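Long-range contacts in carbonic anhydrase (Sordaria macrospora, PDB 4O1J), which probably catalyses the reversible hydration of carbon dioxide to hydrogencarbonate as a zinc-dependent, tetrameric beta-class carbonic anhydrase: residues R78-I83 with T133-L138; K105-C110 with L189-V194. All blocks are in the same frame, centred on the assembly; numbering follows the deposited sequence.

Contact 1: residues R78-I83 with T133-L138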
# COMPACT_ATOMS: atom_id res chain seq x y z
N ARG A 78 -7.31 -3.02 -12.97
CA ARG A 78 -8.55 -2.32 -12.69
C ARG A 78 -8.74 -2.11 -11.21
O ARG A 78 -8.59 -3.04 -10.41
CB ARG A 78 -9.75 -3.07 -13.26
CG ARG A 78 -9.93 -2.97 -14.76
CD ARG A 78 -11.40 -2.85 -15.07
NE ARG A 78 -11.97 -4.02 -15.73
CZ ARG A 78 -13.27 -4.28 -15.81
NH1 ARG A 78 -14.15 -3.47 -15.24
NH2 ARG A 78 -13.69 -5.36 -16.46
N ASN A 79 -9.06 -0.88 -10.84
CA ASN A 79 -9.38 -0.58 -9.45
C ASN A 79 -10.53 0.42 -9.36
O ASN A 79 -11.11 0.80 -10.37
CB ASN A 79 -8.15 -0.05 -8.71
CG ASN A 79 -7.58 1.20 -9.35
OD1 ASN A 79 -8.25 2.24 -9.45
ND2 ASN A 79 -6.32 1.13 -9.75
N ILE A 80 -10.85 0.84 -8.14
CA ILE A 80 -11.90 1.82 -7.96
C ILE A 80 -11.54 3.17 -8.58
O ILE A 80 -10.54 3.78 -8.21
CB ILE A 80 -12.22 2.02 -6.47
CG1 ILE A 80 -12.77 0.72 -5.89
CG2 ILE A 80 -13.24 3.15 -6.28
CD1 ILE A 80 -13.99 0.18 -6.61
N ALA A 81 -12.34 3.58 -9.57
CA ALA A 81 -12.23 4.89 -10.21
C ALA A 81 -10.92 5.07 -10.98
O ALA A 81 -10.48 6.20 -11.19
CB ALA A 81 -12.39 6.01 -9.17
N ASN A 82 -10.34 3.95 -11.42
CA ASN A 82 -9.08 3.90 -12.18
C ASN A 82 -8.02 4.88 -11.71
O ASN A 82 -7.47 5.65 -12.50
CB ASN A 82 -9.33 4.13 -13.68
CG ASN A 82 -10.20 5.35 -13.97
OD1 ASN A 82 -11.43 5.26 -13.99
ND2 ASN A 82 -9.56 6.49 -14.23
N ILE A 83 -7.71 4.83 -10.42
CA ILE A 83 -6.79 5.78 -9.82
C ILE A 83 -5.36 5.26 -9.85
O ILE A 83 -5.08 4.15 -9.41
CB ILE A 83 -7.19 6.08 -8.37
CG1 ILE A 83 -8.46 6.93 -8.36
CG2 ILE A 83 -6.05 6.77 -7.63
CD1 ILE A 83 -8.96 7.28 -6.97
N THR A 133 -9.76 7.06 1.90
CA THR A 133 -8.31 7.10 1.73
C THR A 133 -7.93 6.76 0.30
O THR A 133 -7.07 7.42 -0.29
CB THR A 133 -7.61 6.13 2.70
OG1 THR A 133 -7.91 6.50 4.06
CG2 THR A 133 -6.10 6.15 2.50
N TRP A 134 -8.57 5.75 -0.28
CA TRP A 134 -8.27 5.38 -1.66
C TRP A 134 -8.66 6.51 -2.60
O TRP A 134 -7.92 6.84 -3.53
CB TRP A 134 -8.97 4.09 -2.06
CG TRP A 134 -8.77 3.76 -3.52
CD1 TRP A 134 -9.69 3.91 -4.52
CD2 TRP A 134 -7.57 3.28 -4.14
NE1 TRP A 134 -9.14 3.53 -5.72
CE2 TRP A 134 -7.84 3.14 -5.52
CE3 TRP A 134 -6.30 2.94 -3.66
CZ2 TRP A 134 -6.88 2.69 -6.42
CZ3 TRP A 134 -5.35 2.49 -4.56
CH2 TRP A 134 -5.65 2.37 -5.93
N LEU A 135 -9.82 7.12 -2.34
CA LEU A 135 -10.32 8.19 -3.17
C LEU A 135 -9.71 9.54 -2.85
O LEU A 135 -10.05 10.54 -3.48
CB LEU A 135 -11.84 8.29 -3.05
CG LEU A 135 -12.64 7.17 -3.71
CD1 LEU A 135 -14.11 7.35 -3.43
CD2 LEU A 135 -12.36 7.14 -5.21
N LEU A 136 -8.80 9.58 -1.87
CA LEU A 136 -8.20 10.86 -1.48
C LEU A 136 -7.54 11.64 -2.63
O LEU A 136 -7.71 12.85 -2.70
CB LEU A 136 -7.18 10.64 -0.36
CG LEU A 136 -6.90 11.96 0.37
CD1 LEU A 136 -8.19 12.52 0.94
CD2 LEU A 136 -5.87 11.78 1.46
N PRO A 137 -6.80 10.96 -3.54
CA PRO A 137 -6.24 11.74 -4.65
C PRO A 137 -7.29 12.26 -5.64
O PRO A 137 -6.99 13.21 -6.39
CB PRO A 137 -5.30 10.75 -5.34
CG PRO A 137 -5.76 9.40 -4.92
CD PRO A 137 -6.26 9.58 -3.52
N LEU A 138 -8.48 11.67 -5.65
CA LEU A 138 -9.59 12.18 -6.46
C LEU A 138 -10.26 13.35 -5.74
O LEU A 138 -10.70 14.31 -6.36
CB LEU A 138 -10.61 11.08 -6.76
CG LEU A 138 -10.99 10.83 -8.22
CD1 LEU A 138 -12.17 9.87 -8.31
CD2 LEU A 138 -11.30 12.13 -8.93
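The indole of Trp134 reaches from the end of helix 131-134 into the turn that follows strand 74-79, and its NE1 gives a hydrogen bond to the backbone O of Ile80 at 2.9 Å. The bond is nearly straight (173° at the hydrogen), and the oxygen lies in the ring plane. CG of Trp134 is anti to the backbone N (chi1 175°), which carries the pyrrole edge to this carbonyl while the six-membered ring runs on toward Asn79. There the amide of Asn79 stands almost upright to the indole, the planes 76° apart, with OD1 at the ring's edge 3.4 Å from CZ2 of Trp134. The same OD1 accepts the backbone N of Ile83 in its carbonyl plane, on a lone pair, at 2.8 Å, and ND2 of Asn79 gives a longer bond of 3.3 Å to the backbone O of Ile83. Thus one side chain ties both ends of the turn together beside the ring. Ile83 fills the angle between ring and helix: CG2 lies over one indole face, offset toward the rim, and also meets CG of Pro137 at 3.8 Å. Its other branch, extended to CD1, crosses Leu135 at about a right angle, 3.8 Å from CD2 of that leucine. CB of Ala81 rests against Leu135 CD2 and Leu138 CD1, and the same methyl also touches Cys115, a ligand of the zinc ion. Asn90 of the second subunit packs on both Trp134 and Asn79. With one directed bond to the indole, aliphatic side chains of Leu135, Pro137 and Leu138 packed against Ala81 and Ile83, and the amide of Asn79 bridging the N and O of Ile83, this combination probably holds the Ile80 carbonyl and the turn in place close to the zinc site.

Contact 2: residues K105-C110 with L189-V194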
# COMPACT_ATOMS: atom_id res chain seq x y z
N LYS A 105 3.45 -1.74 -25.85
CA LYS A 105 3.81 -0.56 -26.62
C LYS A 105 2.89 0.62 -26.30
O LYS A 105 3.21 1.76 -26.64
CB LYS A 105 3.78 -0.89 -28.11
CG LYS A 105 4.62 -2.11 -28.44
CD LYS A 105 4.37 -2.61 -29.85
CE LYS A 105 5.09 -3.93 -30.07
NZ LYS A 105 4.74 -4.53 -31.39
N HIS A 106 1.77 0.33 -25.64
CA HIS A 106 0.78 1.35 -25.31
C HIS A 106 0.26 1.19 -23.88
O HIS A 106 -0.01 0.08 -23.44
CB HIS A 106 -0.40 1.28 -26.28
CG HIS A 106 -0.02 1.54 -27.70
ND1 HIS A 106 0.19 2.81 -28.19
CD2 HIS A 106 0.24 0.70 -28.72
CE1 HIS A 106 0.54 2.74 -29.46
NE2 HIS A 106 0.58 1.46 -29.81
N ILE A 107 0.11 2.31 -23.19
CA ILE A 107 -0.52 2.35 -21.88
C ILE A 107 -1.74 3.24 -21.95
O ILE A 107 -1.64 4.42 -22.24
CB ILE A 107 0.44 2.85 -20.76
CG1 ILE A 107 1.59 1.85 -20.57
CG2 ILE A 107 -0.31 3.05 -19.45
CD1 ILE A 107 2.66 2.33 -19.65
N VAL A 108 -2.90 2.66 -21.69
CA VAL A 108 -4.18 3.34 -21.81
C VAL A 108 -4.83 3.56 -20.46
O VAL A 108 -5.31 2.61 -19.83
CB VAL A 108 -5.16 2.55 -22.71
CG1 VAL A 108 -6.47 3.30 -22.86
CG2 VAL A 108 -4.54 2.27 -24.06
N LEU A 109 -4.85 4.80 -20.00
CA LEU A 109 -5.57 5.11 -18.77
C LEU A 109 -6.97 5.53 -19.15
O LEU A 109 -7.17 6.58 -19.77
CB LEU A 109 -4.87 6.20 -17.96
CG LEU A 109 -5.61 6.56 -16.67
CD1 LEU A 109 -5.77 5.34 -15.77
CD2 LEU A 109 -4.91 7.68 -15.95
N CYS A 110 -7.94 4.70 -18.79
CA CYS A 110 -9.30 4.94 -19.24
C CYS A 110 -10.23 5.32 -18.10
O CYS A 110 -10.50 4.52 -17.22
CB CYS A 110 -9.86 3.71 -19.94
SG CYS A 110 -11.56 3.93 -20.54
N LEU A 189 7.70 3.98 -25.97
CA LEU A 189 6.47 3.58 -25.31
C LEU A 189 5.49 4.74 -25.38
O LEU A 189 5.88 5.90 -25.21
CB LEU A 189 6.74 3.16 -23.86
CG LEU A 189 5.51 2.90 -22.97
CD1 LEU A 189 4.63 1.82 -23.57
CD2 LEU A 189 5.94 2.51 -21.58
N GLU A 190 4.23 4.45 -25.66
CA GLU A 190 3.24 5.50 -25.75
C GLU A 190 2.23 5.43 -24.62
O GLU A 190 1.91 4.35 -24.13
CB GLU A 190 2.53 5.46 -27.11
CG GLU A 190 3.45 5.77 -28.27
CD GLU A 190 2.70 6.00 -29.57
OE1 GLU A 190 1.82 6.88 -29.60
OE2 GLU A 190 3.00 5.29 -30.56
N VAL A 191 1.77 6.60 -24.18
CA VAL A 191 0.80 6.67 -23.09
C VAL A 191 -0.37 7.55 -23.52
O VAL A 191 -0.19 8.64 -24.06
CB VAL A 191 1.44 7.22 -21.80
CG1 VAL A 191 0.43 7.20 -20.66
CG2 VAL A 191 2.68 6.41 -21.44
N HIS A 192 -1.59 7.07 -23.28
CA HIS A 192 -2.80 7.72 -23.76
C HIS A 192 -3.83 7.84 -22.64
O HIS A 192 -4.07 6.90 -21.88
CB HIS A 192 -3.40 6.94 -24.94
CG HIS A 192 -2.37 6.40 -25.88
ND1 HIS A 192 -1.83 7.15 -26.91
CD2 HIS A 192 -1.75 5.19 -25.94
CE1 HIS A 192 -0.94 6.43 -27.57
NE2 HIS A 192 -0.88 5.24 -27.00
N GLY A 193 -4.44 9.02 -22.54
CA GLY A 193 -5.54 9.22 -21.63
C GLY A 193 -6.84 9.18 -22.41
O GLY A 193 -7.02 9.96 -23.36
N VAL A 194 -7.72 8.25 -22.08
CA VAL A 194 -8.97 8.15 -22.81
C VAL A 194 -10.19 8.17 -21.89
O VAL A 194 -10.10 8.03 -20.66
CB VAL A 194 -9.04 6.87 -23.67
CG1 VAL A 194 -7.85 6.80 -24.63
CG2 VAL A 194 -9.10 5.64 -22.79
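Five backbone hydrogen bonds of 2.8 to 3.0 Å join 105-110 to 189-194, running alternately from Glu190 N to Lys105 O, Ile107 N to Glu190 O, His192 N to Ile107 O, Leu109 N to His192 O and Val194 N to Leu109 O. CA-H...O contacts supplement them, as from His106 CA to Glu190 O. This is the parallel pairing of neighbouring strands 106-112 and 190-197 in the central sheet of the beta-class fold, with a mostly helical connection between them.

A side-chain hydrogen bond of 2.9 Å adds to the ladder, joining ND1 of His106 and NE2 of His192, the imidazoles meeting rim to rim with planes at 33°. CG of His106 sits beside its backbone N (chi1 -61°), which brings the ring toward His192. Replacing His106 by an alanine is likely to leave NE2 of His192 without this partner and its ring freer to turn. Phe18 of the second subunit stacks on His192, while OE2 of Glu190 bonds the backbone N of Glu15 of that subunit.

Apolar contacts occupy both faces. Beside the histidines, CG2 of Val194 meets Val108 CG1 and Cys110 CB, each at 3.5 Å; on the other face CD1 of Ile107 touches Leu189 CD2 at 3.8 Å, near helix 178-187.

Both contacts are largely buried and reach the same sheet, but they hold it at different places. Contact 2 joins two adjacent strands within it, through a regular backbone ladder; contact 1 joins the end of strand 74-79, outermost within this chain, to helices 131-134 and 136-144, with Ala81 close to the zinc ion, through apolar side chains round an indole and a single indole-to-carbonyl bond. The exceptions to burial are Lys105 and, in part, Glu190 in contact 2 and Pro137 in contact 1. The two meet where CG of Asn82 packs 3.4 Å from Cys110 O, and helix 155-176 touches side chains of both. Both also touch the second subunit.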